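Long-range contacts in oxalate biosynthetic component 1 (Burkholderia thailandensis, PDB 5IKY), which makes oxalate as a bifunctional enzyme, a serine hydrolase with an additional lyase activity, in oxalogenesis controlled by quorum sensing: residues G975-D979 and R999-T1005; D991-F995 and H1008-Q1012; F1057-D1061 and R1073-A1077. All blocks are in the same frame, centred on the assembly; numbering follows the deposited sequence.

Contact 1: residues G975-D979 and R999-T1005; sequences GSAAD and RSLAGTT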
loop_
_atom_site.group_PDB
_atom_site.type_symbol
_atom_site.label_atom_id
_atom_site.label_comp_id
_atom_site.label_asym_id
_atom_site.label_seq_id
_atom_site.Cartn_x
_atom_site.Cartn_y
_atom_site.Cartn_z
ATOM N N GLY A 975 -10.657 4.075 -18.243
ATOM C CA GLY A 975 -11.334 3.931 -16.969
ATOM C C GLY A 975 -12.626 3.152 -17.116
ATOM O O GLY A 975 -13.715 3.707 -16.977
ATOM N N SER A 976 -12.506 1.861 -17.407
ATOM C CA SER A 976 -13.672 0.996 -17.529
ATOM C C SER A 976 -14.291 0.732 -16.161
ATOM O O SER A 976 -13.687 0.077 -15.312
ATOM C CB SER A 976 -13.299 -0.322 -18.207
ATOM O OG SER A 976 -12.775 -0.093 -19.501
ATOM N N ALA A 977 -15.498 1.249 -15.955
ATOM C CA ALA A 977 -16.172 1.151 -14.665
ATOM C C ALA A 977 -17.139 -0.028 -14.618
ATOM O O ALA A 977 -17.942 -0.152 -13.693
ATOM C CB ALA A 977 -16.905 2.447 -14.358
ATOM N N ALA A 978 -17.055 -0.892 -15.624
ATOM C CA ALA A 978 -17.889 -2.084 -15.688
ATOM C C ALA A 978 -17.082 -3.246 -16.248
ATOM O O ALA A 978 -16.117 -3.038 -16.984
ATOM C CB ALA A 978 -19.129 -1.831 -16.536
ATOM N N ASP A 979 -17.473 -4.466 -15.894
ATOM C CA ASP A 979 -16.773 -5.653 -16.366
ATOM C C ASP A 979 -16.915 -5.826 -17.870
ATOM O O ASP A 979 -17.974 -5.564 -18.441
ATOM C CB ASP A 979 -17.292 -6.905 -15.657
ATOM C CG ASP A 979 -16.784 -7.025 -14.235
ATOM O OD1 ASP A 979 -15.729 -6.433 -13.924
ATOM O OD2 ASP A 979 -17.435 -7.726 -13.431
ATOM N N ARG A 999 -13.352 4.368 -8.377
ATOM C CA ARG A 999 -14.725 4.263 -8.860
ATOM C C ARG A 999 -14.824 3.207 -9.954
ATOM O O ARG A 999 -15.814 2.474 -10.025
ATOM C CB ARG A 999 -15.240 5.607 -9.371
ATOM C CG ARG A 999 -16.760 5.679 -9.404
ATOM C CD ARG A 999 -17.276 6.948 -10.062
ATOM N NE ARG A 999 -18.737 6.951 -10.118
ATOM C CZ ARG A 999 -19.456 7.647 -10.992
ATOM N NH1 ARG A 999 -18.854 8.404 -11.898
ATOM N NH2 ARG A 999 -20.780 7.583 -10.960
ATOM N N SER A 1000 -13.796 3.125 -10.797
ATOM C CA SER A 1000 -13.723 2.068 -11.797
ATOM C C SER A 1000 -13.441 0.721 -11.144
ATOM O O SER A 1000 -13.970 -0.304 -11.571
ATOM C CB SER A 1000 -12.651 2.375 -12.840
ATOM O OG SER A 1000 -13.014 3.490 -13.636
ATOM N N LEU A 1001 -12.602 0.729 -10.112
ATOM C CA LEU A 1001 -12.292 -0.492 -9.377
ATOM C C LEU A 1001 -13.534 -1.058 -8.701
ATOM O O LEU A 1001 -13.813 -2.250 -8.801
ATOM C CB LEU A 1001 -11.204 -0.239 -8.335
ATOM C CG LEU A 1001 -9.793 -0.679 -8.722
ATOM C CD1 LEU A 1001 -8.866 -0.547 -7.534
ATOM C CD2 LEU A 1001 -9.796 -2.103 -9.236
ATOM N N ALA A 1002 -14.277 -0.191 -8.020
ATOM C CA ALA A 1002 -15.490 -0.600 -7.318
ATOM C C ALA A 1002 -16.541 -1.150 -8.279
ATOM O O ALA A 1002 -17.405 -1.932 -7.886
ATOM C CB ALA A 1002 -16.062 0.569 -6.525
ATOM N N GLY A 1003 -16.460 -0.740 -9.540
ATOM C CA GLY A 1003 -17.425 -1.161 -10.538
ATOM C C GLY A 1003 -16.997 -2.384 -11.326
ATOM O O GLY A 1003 -17.739 -2.865 -12.182
ATOM N N THR A 1004 -15.801 -2.893 -11.039
ATOM C CA THR A 1004 -15.262 -4.030 -11.780
ATOM C C THR A 1004 -14.850 -5.171 -10.859
ATOM O O THR A 1004 -14.799 -5.010 -9.639
ATOM C CB THR A 1004 -14.051 -3.621 -12.632
ATOM O OG1 THR A 1004 -13.111 -2.908 -11.818
ATOM C CG2 THR A 1004 -14.492 -2.732 -13.783
ATOM N N THR A 1005 -14.557 -6.326 -11.449
ATOM C CA THR A 1005 -14.180 -7.505 -10.675
ATOM C C THR A 1005 -12.920 -8.170 -11.219
ATOM O O THR A 1005 -12.480 -9.193 -10.699
ATOM C CB THR A 1005 -15.315 -8.553 -10.643
ATOM O OG1 THR A 1005 -15.607 -8.988 -11.977
ATOM C CG2 THR A 1005 -16.574 -7.969 -10.014
#

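Contact 2: residues D991-F995 and H1008-Q1012; sequences DVTAF and HYVIQ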
loop_
_atom_site.group_PDB
_atom_site.type_symbol
_atom_site.label_atom_id
_atom_site.label_comp_id
_atom_site.label_asym_id
_atom_site.label_seq_id
_atom_site.Cartn_x
_atom_site.Cartn_y
_atom_site.Cartn_z
ATOM N N ASP A 991 -8.470 -1.640 -23.284
ATOM C CA ASP A 991 -8.905 -1.203 -21.962
ATOM C C ASP A 991 -7.778 -0.573 -21.148
ATOM O O ASP A 991 -6.782 -1.224 -20.831
ATOM C CB ASP A 991 -9.512 -2.388 -21.201
ATOM C CG ASP A 991 -9.995 -2.009 -19.812
ATOM O OD1 ASP A 991 -10.321 -0.825 -19.582
ATOM O OD2 ASP A 991 -10.055 -2.906 -18.949
ATOM N N VAL A 992 -7.953 0.700 -20.805
ATOM C CA VAL A 992 -6.978 1.422 -19.997
ATOM C C VAL A 992 -7.603 1.885 -18.682
ATOM O O VAL A 992 -8.285 2.910 -18.636
ATOM C CB VAL A 992 -6.416 2.645 -20.747
ATOM C CG1 VAL A 992 -5.304 3.298 -19.937
ATOM C CG2 VAL A 992 -5.918 2.244 -22.129
ATOM N N THR A 993 -7.373 1.128 -17.615
ATOM C CA THR A 993 -7.931 1.471 -16.310
ATOM C C THR A 993 -6.835 1.559 -15.250
ATOM O O THR A 993 -5.955 0.700 -15.177
ATOM C CB THR A 993 -8.999 0.448 -15.871
ATOM O OG1 THR A 993 -10.042 0.396 -16.853
ATOM C CG2 THR A 993 -9.598 0.835 -14.527
ATOM N N ALA A 994 -6.895 2.609 -14.437
ATOM C CA ALA A 994 -5.872 2.870 -13.432
ATOM C C ALA A 994 -6.181 2.201 -12.093
ATOM O O ALA A 994 -7.342 2.022 -11.724
ATOM C CB ALA A 994 -5.699 4.369 -13.241
ATOM N N PHE A 995 -5.128 1.842 -11.366
ATOM C CA PHE A 995 -5.268 1.181 -10.073
ATOM C C PHE A 995 -5.912 2.089 -9.032
ATOM O O PHE A 995 -6.691 1.633 -8.198
ATOM C CB PHE A 995 -3.905 0.702 -9.574
ATOM C CG PHE A 995 -3.904 0.263 -8.137
ATOM C CD1 PHE A 995 -4.512 -0.924 -7.760
ATOM C CD2 PHE A 995 -3.281 1.031 -7.166
ATOM C CE1 PHE A 995 -4.508 -1.332 -6.437
ATOM C CE2 PHE A 995 -3.272 0.628 -5.843
ATOM C CZ PHE A 995 -3.887 -0.556 -5.478
ATOM N N HIS A 1008 -6.860 -7.968 -12.845
ATOM C CA HIS A 1008 -5.789 -7.295 -13.575
ATOM C C HIS A 1008 -5.606 -5.840 -13.147
ATOM O O HIS A 1008 -4.520 -5.276 -13.290
ATOM C CB HIS A 1008 -6.052 -7.360 -15.083
ATOM C CG HIS A 1008 -5.904 -8.731 -15.665
ATOM N ND1 HIS A 1008 -4.706 -9.411 -15.672
ATOM C CD2 HIS A 1008 -6.803 -9.547 -16.267
ATOM C CE1 HIS A 1008 -4.872 -10.588 -16.248
ATOM N NE2 HIS A 1008 -6.137 -10.695 -16.619
ATOM N N TYR A 1009 -6.667 -5.236 -12.620
ATOM C CA TYR A 1009 -6.627 -3.836 -12.204
ATOM C C TYR A 1009 -5.914 -3.646 -10.867
ATOM O O TYR A 1009 -5.620 -2.519 -10.468
ATOM C CB TYR A 1009 -8.043 -3.263 -12.102
ATOM C CG TYR A 1009 -8.820 -3.233 -13.401
ATOM C CD1 TYR A 1009 -8.170 -3.194 -14.628
ATOM C CD2 TYR A 1009 -10.208 -3.233 -13.396
ATOM C CE1 TYR A 1009 -8.884 -3.164 -15.813
ATOM C CE2 TYR A 1009 -10.930 -3.201 -14.571
ATOM C CZ TYR A 1009 -10.265 -3.168 -15.776
ATOM O OH TYR A 1009 -10.989 -3.140 -16.943
ATOM N N VAL A 1010 -5.643 -4.750 -10.177
ATOM C CA VAL A 1010 -5.061 -4.693 -8.840
ATOM C C VAL A 1010 -3.543 -4.852 -8.864
ATOM O O VAL A 1010 -3.020 -5.851 -9.362
ATOM C CB VAL A 1010 -5.663 -5.777 -7.926
ATOM C CG1 VAL A 1010 -5.030 -5.723 -6.539
ATOM C CG2 VAL A 1010 -7.171 -5.613 -7.838
ATOM N N ILE A 1011 -2.843 -3.863 -8.314
ATOM C CA ILE A 1011 -1.385 -3.892 -8.257
ATOM C C ILE A 1011 -0.891 -4.547 -6.971
ATOM O O ILE A 1011 -1.241 -4.129 -5.868
ATOM C CB ILE A 1011 -0.780 -2.474 -8.361
ATOM C CG1 ILE A 1011 -1.143 -1.834 -9.703
ATOM C CG2 ILE A 1011 0.735 -2.527 -8.210
ATOM C CD1 ILE A 1011 -0.530 -0.461 -9.923
ATOM N N GLN A 1012 -0.075 -5.582 -7.129
ATOM C CA GLN A 1012 0.544 -6.265 -5.997
ATOM C C GLN A 1012 2.053 -5.986 -5.993
ATOM O O GLN A 1012 2.588 -5.513 -6.994
ATOM C CB GLN A 1012 0.246 -7.769 -6.062
ATOM C CG GLN A 1012 -1.144 -8.103 -6.592
ATOM C CD GLN A 1012 -1.918 -9.000 -5.650
ATOM O OE1 GLN A 1012 -2.091 -8.678 -4.474
ATOM N NE2 GLN A 1012 -2.379 -10.138 -6.157
#

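Contact 3: residues F1057-D1061 and R1073-A1077; sequences FLLDD and RYLAA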
loop_
_atom_site.group_PDB
_atom_site.type_symbol
_atom_site.label_atom_id
_atom_site.label_comp_id
_atom_site.label_asym_id
_atom_site.label_seq_id
_atom_site.Cartn_x
_atom_site.Cartn_y
_atom_site.Cartn_z
ATOM N N PHE A 1057 -1.603 3.828 -13.354
ATOM C CA PHE A 1057 -2.109 4.641 -12.255
ATOM C C PHE A 1057 -1.980 6.115 -12.614
ATOM O O PHE A 1057 -1.220 6.478 -13.511
ATOM C CB PHE A 1057 -1.376 4.325 -10.945
ATOM C CG PHE A 1057 0.083 4.688 -10.954
ATOM C CD1 PHE A 1057 1.033 3.786 -11.402
ATOM C CD2 PHE A 1057 0.506 5.926 -10.492
ATOM C CE1 PHE A 1057 2.376 4.116 -11.404
ATOM C CE2 PHE A 1057 1.846 6.261 -10.493
ATOM C CZ PHE A 1057 2.782 5.356 -10.951
ATOM N N LEU A 1058 -2.732 6.962 -11.920
ATOM C CA LEU A 1058 -2.753 8.384 -12.229
ATOM C C LEU A 1058 -2.382 9.223 -11.014
ATOM O O LEU A 1058 -2.957 9.061 -9.938
ATOM C CB LEU A 1058 -4.133 8.800 -12.745
ATOM C CG LEU A 1058 -4.709 7.973 -13.897
ATOM C CD1 LEU A 1058 -6.085 8.490 -14.289
ATOM C CD2 LEU A 1058 -3.765 7.982 -15.091
ATOM N N LEU A 1059 -1.420 10.120 -11.194
ATOM C CA LEU A 1059 -1.011 11.021 -10.125
ATOM C C LEU A 1059 -1.922 12.239 -10.070
ATOM O O LEU A 1059 -2.423 12.696 -11.097
ATOM C CB LEU A 1059 0.442 11.460 -10.316
ATOM C CG LEU A 1059 1.515 10.391 -10.090
ATOM C CD1 LEU A 1059 2.907 10.999 -10.194
ATOM C CD2 LEU A 1059 1.321 9.706 -8.744
ATOM N N ASP A 1060 -2.143 12.758 -8.865
ATOM C CA ASP A 1060 -2.900 13.992 -8.706
ATOM C C ASP A 1060 -1.929 15.167 -8.597
ATOM O O ASP A 1060 -0.737 15.016 -8.865
ATOM C CB ASP A 1060 -3.826 13.915 -7.484
ATOM C CG ASP A 1060 -3.083 14.053 -6.164
ATOM O OD1 ASP A 1060 -1.866 13.786 -6.125
ATOM O OD2 ASP A 1060 -3.725 14.419 -5.157
ATOM N N ASP A 1061 -2.435 16.328 -8.194
ATOM C CA ASP A 1061 -1.603 17.525 -8.107
ATOM C C ASP A 1061 -0.554 17.428 -6.999
ATOM O O ASP A 1061 0.491 18.075 -7.067
ATOM C CB ASP A 1061 -2.478 18.762 -7.896
ATOM C CG ASP A 1061 -3.440 18.996 -9.045
ATOM O OD1 ASP A 1061 -3.213 18.433 -10.137
ATOM O OD2 ASP A 1061 -4.422 19.747 -8.858
ATOM N N ARG A 1073 -6.790 13.310 -16.923
ATOM C CA ARG A 1073 -5.547 12.665 -16.503
ATOM C C ARG A 1073 -5.300 11.366 -17.262
ATOM O O ARG A 1073 -4.153 10.999 -17.515
ATOM C CB ARG A 1073 -5.554 12.382 -15.000
ATOM C CG ARG A 1073 -5.557 13.615 -14.115
ATOM C CD ARG A 1073 -5.378 13.226 -12.654
ATOM N NE ARG A 1073 -5.928 14.224 -11.744
ATOM C CZ ARG A 1073 -5.280 15.314 -11.347
ATOM N NH1 ARG A 1073 -4.053 15.557 -11.788
ATOM N NH2 ARG A 1073 -5.862 16.166 -10.513
ATOM N N TYR A 1074 -6.377 10.672 -17.613
ATOM C CA TYR A 1074 -6.269 9.439 -18.384
ATOM C C TYR A 1074 -5.628 9.707 -19.738
ATOM O O TYR A 1074 -4.813 8.919 -20.220
ATOM C CB TYR A 1074 -7.641 8.793 -18.577
ATOM C CG TYR A 1074 -7.936 7.678 -17.603
ATOM C CD1 TYR A 1074 -7.307 6.444 -17.723
ATOM C CD2 TYR A 1074 -8.851 7.849 -16.573
ATOM C CE1 TYR A 1074 -7.573 5.415 -16.839
ATOM C CE2 TYR A 1074 -9.126 6.825 -15.683
ATOM C CZ TYR A 1074 -8.483 5.610 -15.821
ATOM O OH TYR A 1074 -8.749 4.587 -14.940
ATOM N N LEU A 1075 -5.999 10.831 -20.342
ATOM C CA LEU A 1075 -5.474 11.210 -21.646
ATOM C C LEU A 1075 -4.158 11.974 -21.522
ATOM O O LEU A 1075 -3.264 11.822 -22.354
ATOM C CB LEU A 1075 -6.499 12.053 -22.406
ATOM C CG LEU A 1075 -7.817 11.352 -22.738
ATOM C CD1 LEU A 1075 -8.788 12.319 -23.399
ATOM C CD2 LEU A 1075 -7.572 10.140 -23.626
ATOM N N ALA A 1076 -4.042 12.792 -20.480
ATOM C CA ALA A 1076 -2.846 13.602 -20.272
ATOM C C ALA A 1076 -1.627 12.735 -19.985
ATOM O O ALA A 1076 -0.569 12.919 -20.584
ATOM C CB ALA A 1076 -3.064 14.595 -19.137
ATOM N N ALA A 1077 -1.786 11.784 -19.069
ATOM C CA ALA A 1077 -0.683 10.917 -18.664
ATOM C C ALA A 1077 -0.480 9.759 -19.638
ATOM O O ALA A 1077 0.327 8.864 -19.388
ATOM C CB ALA A 1077 -0.921 10.388 -17.253
#

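Contact 1: residues G975-D979 and R999-T1005
Where strand 969-976 turns a corner at Gly975, the chain runs past the last turn of helix 998-1002 and the loop after it, bringing Ala977 CA to 3.9 Å from Ser1000 CA and Asp979 CA to 5.1 Å from Thr1004 CA. The main polar link lies at the far end. The Asp979 carboxylate grips Thr1005 twice, taking its backbone N-H and its hydroxyl. Thr1005 N donates to the syn lone pair of Asp979 OD1 over 2.7 Å, somewhat bent (145° at the hydrogen). Thr1005 OG1 donates to Asp979 OD2 over 2.7 Å from above the carboxylate plane, 37° out of it. The two side chains cross at about a right angle, and both bonds together fix the rotation of the carboxylate. Thr1004 splits its branches. With OG1 held between backbone N and carbonyl carbon (chi1 51°), the hydroxyl reaches back to Ser1000 O and leaves methyl CG2 facing the other segment, 3.3 Å from Ser976 O and also near Ala978 O. Gly1003, with no side chain to intervene, comes close enough for its CA to make a CH···O contact of 3.4 Å with Ala977 O. Ser1000 lays CB 3.5 Å from Ser976 O and bonds through OG to Asp997, in the turn ahead of its helix. Asn860, on helix 849-860, bridges the two segments, bonding Gly1003 O through ND2 and Asp979 N through OD1. Helix 937-955 adds cover to Ala978 through Ile938 and Ala939. Ala977 and Gly975 pair by backbone bonds with Ser935 and Val992, tying the contact to strands 929-935 and 988-992 flanking strand 969-976 in the central sheet of this alpha/beta-hydrolase domain.

Contact 2: residues D991-F995 and H1008-Q1012
Tyr1009 lies against Thr993 and Phe995, beginning the contact between the loop before helix 1015-1025 and the chain leaving strand 988-992. Its ring receives Thr993 CB over one face, a CH-pi contact of 3.9 Å to the centroid and 22° off the normal. Tyr1009 OH heads for Asp991, whose OD2 lies at the ring edge; the modelled separation is implausibly short, so the detail of that meeting is doubtful. Tyr1009 O, in turn, sits at the edge of the Phe995 ring and in its plane, 3.3 Å from Phe995 CD1. Val1010 follows with a looser touch, its CG1 lying 4.4 Å from Phe995 CE1. Ile1011 then covers a face of the same ring: its CB stands 4.2 Å from the Phe995 centroid, 14° off the normal, and its CD1 packs on Phe995 CB at 3.6 Å. Phe995 meets segment 1008-1012 because CG is anti to its backbone N (chi1 168°), which sets the ring with one face to Ile1011 CB. The contact therefore has an apolar half around Phe995 and a polar half round the hydroxyl end of Tyr1009. In the latter, Asp991 OD1 accepts from Thr993 OG1 over 3.0 Å, out of the carboxylate plane, and also bonds Ser976 OG, while Thr993 OG1 bonds Ser976 N. Arg1052 bonds Tyr1009 OH and forms a long, weak ion pair with Asp991. These bonds give the buried polar atoms partners and probably restrain them, whatever the true link between Asp991 and Tyr1009.

Contact 3: residues F1057-D1061 and R1073-A1077
Arg1073 stretches from helix 1071-1076 along the loop 1057-1061 and touches four successive residues, Leu1058 to Asp1061. Its CB lies 4.0 Å from Leu1058 CD1. From there the chain runs extended through CG and CD to NE, and CD passes 3.4 Å from Leu1059 O. NE makes a salt bridge to Asp1067, in the connection between the two segments. Beyond it, Asp1060 CA stands over one face of the guanidinium, toward its rim, 3.8 Å from CZ. At the tip, NH1 meets Asp1061 OD1 over 3.4 Å, a weak hydrogen bond (156° at the hydrogen) within a second salt bridge, and NH2 lies 3.5 Å from the same Asp1061 OD1. The oxygen sits at the guanidinium edge and in its plane, although the carboxylate and guanidinium planes are 65° apart. Arginine and the two aspartates thus join the loop, that connection and the helix, probably with some balancing of charge. Leu1058 fills the other half of the contact. Its CD1 methyl stands over one face of the Tyr1074 ring, 3.7 Å from the centroid and 14° off the normal, a CH-pi contact; the side chains cross at about a right angle. Leu1058 CD2 lies 3.9 Å from Arg1073 O and also touches Ala1077 CB, where the chain leaves the helix. Tyr1074 OH is held by Ala994 N and Asp997 OD2, which fixes the ring that Leu1058 covers. Tyr1074 and Leu1075 reach Phe974 of strand 969-976, and Leu1075 also touches helix 792-813, so the short helix 1071-1076 is set between that helix, the sheet and the loop following strand 1049-1054.

How the contacts relate
All three contacts lie in the C-terminal alpha/beta-hydrolase part of the chain. Contacts 1 and 2 have centres about 10 Å apart and interlock in sequence, their segments alternating through neighbouring strands 969-976 and 988-992 and helix 998-1002. Contact 3 follows in series, its centre about 14 Å from that of contact 2 and about 17 Å from that of contact 1. Tyr1074 of contact 3 reaches segments of both other contacts. Together they pack the segments after these strands and two short helices against one another, at the C-terminal ends of the parallel strands, where this fold usually carries its active site.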